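Local atomic coordinates of multidrug resistance protein (Vibrio cholerae, PDB entry 1YC9), a protein that probably forms the outer membrane exit duct of a multidrug efflux system, and could contribute to resistance against compounds such as puromycin and acriflavine. Residues Q34-H37 against L38-A42; T163-A166 against A167-R171; I370-T373 against E374-V377. The protein carries 1 engineered substitution. All blocks are in the same frame, centred on the assembly; numbering follows the deposited sequence.

The three contacts lie in series along the chain, each within a single helix and built largely from residues one turn apart. Contact 1 belongs to the short helix 33-44, contact 2 to the long helix 117-183 and contact 3 to the long helix 326-391. Contacts 2 and 3 are the nearer pair, with centres about 20 Å apart; contact 1 lies about 32 Å from contact 2 and about 34 Å from contact 3, centre to centre. Contacts 2 and 3 both pack on helix 398-433, and contact 3 also meets another subunit, consistent with the trimeric helical barrel of outer membrane factors. Contact 1 joins a short helix to the flank of helix 117-183.

Contact 1: Q34-H37 against L38-A42; sequences QLNH and LIEEA
L35 and I39 run side by side one helical turn apart, their CD1 methyls 3.8 Å from each other, and form the tightly packed side of this contact. L35 reaches its neighbour because CG stands anti to the backbone N (chi1 179°). Branched aliphatic residues suit this buried stripe, where their side chains pack on helix 117-183. The backbone beneath is regular: I39 N bonds to L35 O at 3.0 Å, and L38 N to Q34 O at the same spacing.

The other side is polar, and H37 faces solvent. Its imidazole presents ND1 at the ring edge to E41 OE2, a His-carboxylate hydrogen bond whose modelled length is implausibly short and therefore doubtful; the carboxylate plane is turned 66° from the ring. E41 itself is tied down, OE2 by a salt bridge with R230 and OE1 by a hydrogen bond from Q226. E40, extended beyond CG, runs back along the helix, with its OE2 3.6 Å from N36 CB.

Helix 33-44 is amphipathic, its apolar side against helix 117-183: L35 and L38 touch Y151, I39 and A42 touch I147, while W27 of a loop packs on N36 and I39.

Contact 2: T163-A166 against A167-R171; sequences TVHA and ALQVR
Q169 lays its amide nitrogen over one face of the H165 imidazole, with Q169 NE2 3.5 Å from H165 CE1. The planes are nearly parallel (18°), but only the amide nitrogen stands over the ring, near its rim. That same NE2 donates to H165 O at 3.1 Å, and the acceptor lies close to the amide plane of Q169, which fixes the rotation of the amide. H165 O is gripped twice, since the backbone N of Q169 also reaches it, from the opposite face of the carbonyl plane, at 3.0 Å.

What brings the glutamine back is a bend at chi2 (-34°), which curls the chain over its own helix; the ring is brought to it by H165 CG standing anti to the backbone N (chi1 176°). Glutamine and histidine suit this exposed face, where both can also meet water. Around them the main-chain bonds continue, with L168 N to V164 O at 2.8 Å and A167 N to T163 O at 3.0 Å. The small A166 and A167 add little bulk to the turn.

The other faces of this long helix pack on two neighbours, as in the helical barrel of outer membrane factors. V164 meets L206 and I209 of helix 189-223, with L168 against E203, while T163 touches Q412 and V416, and V170 touches E405, of helix 398-433.

Contact 3: I370-T373 against E374-V377; sequences INKT and EQAV
Four consecutive i to i+4 backbone bonds run from E374 N to I370 O (2.7 Å) through V377 N to T373 O (2.9 Å), so the turns are regular alpha-helix, within a predicted coiled-coil region (363-390). On one flank the E374 chain, extended beyond CG, crosses I370 obliquely, with I370 CG2 3.8 Å from E374 CD: the branched methyl packs against the carboxylate carbon. Nearby, N371 OD1 accepts a hydrogen bond from Q367.

On another flank K372 bends at chi2 and chi3 (-52° and -49°), which swings its ammonium outward to where the end of the Q375 side chain reaches back to meet it. The long, flexible lysine suits such a place, as it can turn toward different partners. T373 is buried, yet its hydroxyl is satisfied by R369 O one turn back, which lets a polar residue sit within the packing. T373 touches L418 of helix 398-433 and A204 of the second subunit, and A376 packs on A197 of that subunit.

Chemically, the subunit interface combines a small residue and one whose hydroxyl is bonded within its own helix with adaptable polar ones: K372 makes a long, weak ion pair with E203 of the second subunit, which would add at most a modest attraction.

Contact 1: Q34-H37 against L38-A42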
loop_
_atom_site.group_PDB
_atom_site.type_symbol
_atom_site.label_atom_id
_atom_site.label_comp_id
_atom_site.label_asym_id
_atom_site.label_seq_id
_atom_site.Cartn_x
_atom_site.Cartn_y
_atom_site.Cartn_z
ATOM N N GLN A 34 9.163 9.310 -30.751
ATOM C CA GLN A 34 9.597 8.850 -29.449
ATOM C C GLN A 34 8.609 8.519 -28.355
ATOM O O GLN A 34 8.571 7.358 -27.915
ATOM C CB GLN A 34 10.829 9.576 -28.923
ATOM C CG GLN A 34 11.647 8.633 -28.001
ATOM C CD GLN A 34 12.885 9.244 -27.467
ATOM O OE1 GLN A 34 12.873 10.373 -26.932
ATOM N NE2 GLN A 34 13.956 8.489 -27.535
ATOM N N LEU A 35 7.857 9.507 -27.922
ATOM C CA LEU A 35 6.860 9.268 -26.889
ATOM C C LEU A 35 5.848 8.267 -27.391
ATOM O O LEU A 35 5.516 7.291 -26.725
ATOM C CB LEU A 35 6.181 10.570 -26.520
ATOM C CG LEU A 35 5.078 10.446 -25.454
ATOM C CD1 LEU A 35 5.639 9.739 -24.220
ATOM C CD2 LEU A 35 4.545 11.811 -25.104
ATOM N N ASN A 36 5.347 8.510 -28.599
ATOM C CA ASN A 36 4.413 7.591 -29.241
ATOM C C ASN A 36 4.891 6.165 -29.232
ATOM O O ASN A 36 4.131 5.273 -28.919
ATOM C CB ASN A 36 4.182 7.993 -30.704
ATOM C CG ASN A 36 3.459 9.285 -30.828
ATOM O OD1 ASN A 36 3.016 9.867 -29.842
ATOM N ND2 ASN A 36 3.317 9.755 -32.069
ATOM N N HIS A 37 6.148 5.953 -29.604
ATOM C CA HIS A 37 6.704 4.619 -29.685
ATOM C C HIS A 37 6.823 3.925 -28.300
ATOM O O HIS A 37 6.513 2.731 -28.163
ATOM C CB HIS A 37 8.066 4.639 -30.346
ATOM C CG HIS A 37 8.382 3.368 -31.066
ATOM N ND1 HIS A 37 8.948 2.277 -30.440
ATOM C CD2 HIS A 37 8.196 3.001 -32.363
ATOM C CE1 HIS A 37 9.093 1.292 -31.310
ATOM N NE2 HIS A 37 8.648 1.706 -32.485
ATOM N N LEU A 38 7.269 4.686 -27.303
ATOM C CA LEU A 38 7.359 4.195 -25.925
ATOM C C LEU A 38 5.993 3.745 -25.419
ATOM O O LEU A 38 5.866 2.647 -24.907
ATOM C CB LEU A 38 7.922 5.295 -25.006
ATOM C CG LEU A 38 9.409 5.579 -25.190
ATOM C CD1 LEU A 38 9.822 6.864 -24.503
ATOM C CD2 LEU A 38 10.219 4.421 -24.684
ATOM N N ILE A 39 4.966 4.557 -25.619
ATOM C CA ILE A 39 3.666 4.186 -25.110
ATOM C C ILE A 39 3.134 2.979 -25.909
ATOM O O ILE A 39 2.677 1.965 -25.348
ATOM C CB ILE A 39 2.746 5.385 -25.087
ATOM C CG1 ILE A 39 3.263 6.364 -24.017
ATOM C CG2 ILE A 39 1.335 4.964 -24.806
ATOM C CD1 ILE A 39 2.514 7.659 -23.943
ATOM N N GLU A 40 3.256 3.050 -27.230
ATOM C CA GLU A 40 2.822 1.953 -28.079
ATOM C C GLU A 40 3.450 0.608 -27.744
ATOM O O GLU A 40 2.740 -0.381 -27.661
ATOM C CB GLU A 40 3.033 2.330 -29.532
ATOM C CG GLU A 40 2.027 3.413 -29.899
ATOM C CD GLU A 40 2.246 4.345 -31.037
ATOM O OE1 GLU A 40 3.113 4.016 -31.868
ATOM O OE2 GLU A 40 1.647 5.446 -31.068
ATOM N N GLU A 41 4.756 0.596 -27.485
ATOM C CA GLU A 41 5.477 -0.593 -27.024
ATOM C C GLU A 41 4.871 -1.162 -25.741
ATOM O O GLU A 41 4.624 -2.374 -25.655
ATOM C CB GLU A 41 6.961 -0.286 -26.768
ATOM C CG GLU A 41 7.823 -0.113 -28.001
ATOM C CD GLU A 41 9.175 0.529 -27.639
ATOM O OE1 GLU A 41 9.905 -0.025 -26.806
ATOM O OE2 GLU A 41 9.500 1.607 -28.155
ATOM N N ALA A 42 4.675 -0.296 -24.751
ATOM C CA ALA A 42 4.132 -0.684 -23.456
ATOM C C ALA A 42 2.719 -1.243 -23.589
ATOM O O ALA A 42 2.375 -2.150 -22.885
ATOM C CB ALA A 42 4.104 0.500 -22.503
#

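Contact 2: T163-A166 against A167-R171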
loop_
_atom_site.group_PDB
_atom_site.type_symbol
_atom_site.label_atom_id
_atom_site.label_comp_id
_atom_site.label_asym_id
_atom_site.label_seq_id
_atom_site.Cartn_x
_atom_site.Cartn_y
_atom_site.Cartn_z
ATOM N N THR A 163 20.575 24.399 -20.016
ATOM C CA THR A 163 20.740 25.616 -19.219
ATOM C C THR A 163 22.024 25.643 -18.377
ATOM O O THR A 163 22.791 26.656 -18.360
ATOM C CB THR A 163 19.540 25.748 -18.306
ATOM O OG1 THR A 163 18.358 25.889 -19.111
ATOM C CG2 THR A 163 19.592 27.007 -17.443
ATOM N N VAL A 164 22.290 24.522 -17.733
ATOM C CA VAL A 164 23.451 24.431 -16.845
ATOM C C VAL A 164 24.757 24.302 -17.679
ATOM O O VAL A 164 25.779 24.904 -17.335
ATOM C CB VAL A 164 23.257 23.320 -15.777
ATOM C CG1 VAL A 164 24.546 23.058 -14.977
ATOM C CG2 VAL A 164 22.136 23.681 -14.813
ATOM N N HIS A 165 24.718 23.552 -18.762
ATOM C CA HIS A 165 25.868 23.423 -19.655
ATOM C C HIS A 165 26.237 24.800 -20.244
ATOM O O HIS A 165 27.422 25.168 -20.259
ATOM C CB HIS A 165 25.584 22.398 -20.748
ATOM C CG HIS A 165 26.667 22.275 -21.762
ATOM N ND1 HIS A 165 26.840 23.197 -22.769
ATOM C CD2 HIS A 165 27.600 21.314 -21.964
ATOM C CE1 HIS A 165 27.872 22.840 -23.517
ATOM N NE2 HIS A 165 28.336 21.691 -23.062
ATOM N N ALA A 166 25.237 25.565 -20.689
ATOM C CA ALA A 166 25.474 26.911 -21.236
ATOM C C ALA A 166 26.041 27.830 -20.172
ATOM O O ALA A 166 27.001 28.596 -20.457
ATOM C CB ALA A 166 24.214 27.516 -21.809
ATOM N N ALA A 167 25.500 27.767 -18.953
ATOM C CA ALA A 167 26.068 28.521 -17.867
ATOM C C ALA A 167 27.528 28.096 -17.603
ATOM O O ALA A 167 28.374 28.969 -17.354
ATOM C CB ALA A 167 25.252 28.426 -16.589
ATOM N N LEU A 168 27.809 26.790 -17.664
ATOM C CA LEU A 168 29.177 26.292 -17.440
ATOM C C LEU A 168 30.144 26.918 -18.432
ATOM O O LEU A 168 31.281 27.222 -18.048
ATOM C CB LEU A 168 29.261 24.769 -17.522
ATOM C CG LEU A 168 30.619 24.117 -17.291
ATOM C CD1 LEU A 168 31.219 24.526 -15.971
ATOM C CD2 LEU A 168 30.496 22.608 -17.467
ATOM N N GLN A 169 29.724 27.071 -19.689
ATOM C CA GLN A 169 30.622 27.617 -20.715
ATOM C C GLN A 169 31.002 29.036 -20.359
ATOM O O GLN A 169 32.184 29.436 -20.490
ATOM C CB GLN A 169 30.020 27.561 -22.108
ATOM C CG GLN A 169 29.692 26.179 -22.639
ATOM C CD GLN A 169 30.650 25.090 -22.202
ATOM O OE1 GLN A 169 31.782 25.005 -22.708
ATOM N NE2 GLN A 169 30.193 24.222 -21.280
ATOM N N VAL A 170 30.021 29.764 -19.839
ATOM C CA VAL A 170 30.215 31.105 -19.364
ATOM C C VAL A 170 31.133 31.172 -18.123
ATOM O O VAL A 170 32.059 32.012 -18.083
ATOM C CB VAL A 170 28.855 31.780 -19.102
ATOM C CG1 VAL A 170 29.027 33.125 -18.398
ATOM C CG2 VAL A 170 28.110 31.964 -20.448
ATOM N N ARG A 171 30.879 30.315 -17.133
ATOM C CA ARG A 171 31.706 30.241 -15.939
ATOM C C ARG A 171 33.176 29.988 -16.257
ATOM O O ARG A 171 34.040 30.572 -15.597
ATOM C CB ARG A 171 31.221 29.160 -14.940
ATOM C CG ARG A 171 29.780 29.307 -14.466
ATOM C CD ARG A 171 29.428 30.645 -13.932
ATOM N NE ARG A 171 28.008 30.873 -13.641
ATOM C CZ ARG A 171 27.070 31.184 -14.549
ATOM N NH1 ARG A 171 27.345 31.268 -15.854
ATOM N NH2 ARG A 171 25.836 31.434 -14.141
#

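Contact 3: I370-T373 against E374-V377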
loop_
_atom_site.group_PDB
_atom_site.type_symbol
_atom_site.label_atom_id
_atom_site.label_comp_id
_atom_site.label_asym_id
_atom_site.label_seq_id
_atom_site.Cartn_x
_atom_site.Cartn_y
_atom_site.Cartn_z
ATOM N N ILE A 370 5.013 31.970 -14.905
ATOM C CA ILE A 370 5.941 31.969 -15.998
ATOM C C ILE A 370 6.332 33.419 -16.353
ATOM O O ILE A 370 7.502 33.711 -16.518
ATOM C CB ILE A 370 5.341 31.232 -17.194
ATOM C CG1 ILE A 370 5.355 29.711 -16.916
ATOM C CG2 ILE A 370 6.067 31.571 -18.552
ATOM C CD1 ILE A 370 4.879 28.835 -18.109
ATOM N N ASN A 371 5.347 34.286 -16.429
ATOM C CA ASN A 371 5.540 35.695 -16.785
ATOM C C ASN A 371 6.502 36.394 -15.839
ATOM O O ASN A 371 7.488 36.984 -16.283
ATOM C CB ASN A 371 4.191 36.403 -16.746
ATOM C CG ASN A 371 3.371 36.153 -18.017
ATOM O OD1 ASN A 371 3.865 35.547 -18.955
ATOM N ND2 ASN A 371 2.104 36.631 -18.047
ATOM N N LYS A 372 6.226 36.300 -14.541
ATOM C CA LYS A 372 7.103 36.915 -13.559
ATOM C C LYS A 372 8.480 36.266 -13.579
ATOM O O LYS A 372 9.506 36.939 -13.404
ATOM C CB LYS A 372 6.502 36.881 -12.161
ATOM C CG LYS A 372 5.180 37.618 -11.965
ATOM C CD LYS A 372 5.122 39.097 -12.440
ATOM C CE LYS A 372 6.244 39.986 -11.994
ATOM N NZ LYS A 372 6.140 41.473 -12.522
ATOM N N THR A 373 8.541 34.962 -13.796
ATOM C CA THR A 373 9.840 34.301 -13.809
ATOM C C THR A 373 10.631 34.693 -15.090
ATOM O O THR A 373 11.838 34.887 -15.027
ATOM C CB THR A 373 9.675 32.783 -13.696
ATOM O OG1 THR A 373 8.892 32.449 -12.529
ATOM C CG2 THR A 373 11.026 32.133 -13.484
ATOM N N GLU A 374 9.943 34.838 -16.220
ATOM C CA GLU A 374 10.572 35.360 -17.450
ATOM C C GLU A 374 11.160 36.762 -17.208
ATOM O O GLU A 374 12.252 37.072 -17.663
ATOM C CB GLU A 374 9.582 35.444 -18.634
ATOM C CG GLU A 374 9.348 34.115 -19.341
ATOM C CD GLU A 374 8.226 34.104 -20.389
ATOM O OE1 GLU A 374 7.309 34.955 -20.357
ATOM O OE2 GLU A 374 8.260 33.193 -21.224
ATOM N N GLN A 375 10.408 37.601 -16.546
ATOM C CA GLN A 375 10.864 38.939 -16.188
ATOM C C GLN A 375 12.117 38.865 -15.282
ATOM O O GLN A 375 13.054 39.608 -15.470
ATOM C CB GLN A 375 9.745 39.708 -15.526
ATOM C CG GLN A 375 8.547 39.989 -16.476
ATOM C CD GLN A 375 7.367 40.535 -15.752
ATOM O OE1 GLN A 375 6.191 40.231 -16.091
ATOM N NE2 GLN A 375 7.623 41.316 -14.755
ATOM N N ALA A 376 12.154 37.952 -14.306
ATOM C CA ALA A 376 13.343 37.819 -13.480
ATOM C C ALA A 376 14.530 37.371 -14.334
ATOM O O ALA A 376 15.611 37.889 -14.163
ATOM C CB ALA A 376 13.115 36.815 -12.319
ATOM N N VAL A 377 14.312 36.434 -15.247
ATOM C CA VAL A 377 15.368 35.997 -16.144
ATOM C C VAL A 377 15.920 37.177 -16.947
ATOM O O VAL A 377 17.094 37.449 -16.941
ATOM C CB VAL A 377 14.908 34.878 -17.079
ATOM C CG1 VAL A 377 15.889 34.616 -18.218
ATOM C CG2 VAL A 377 14.690 33.559 -16.280
#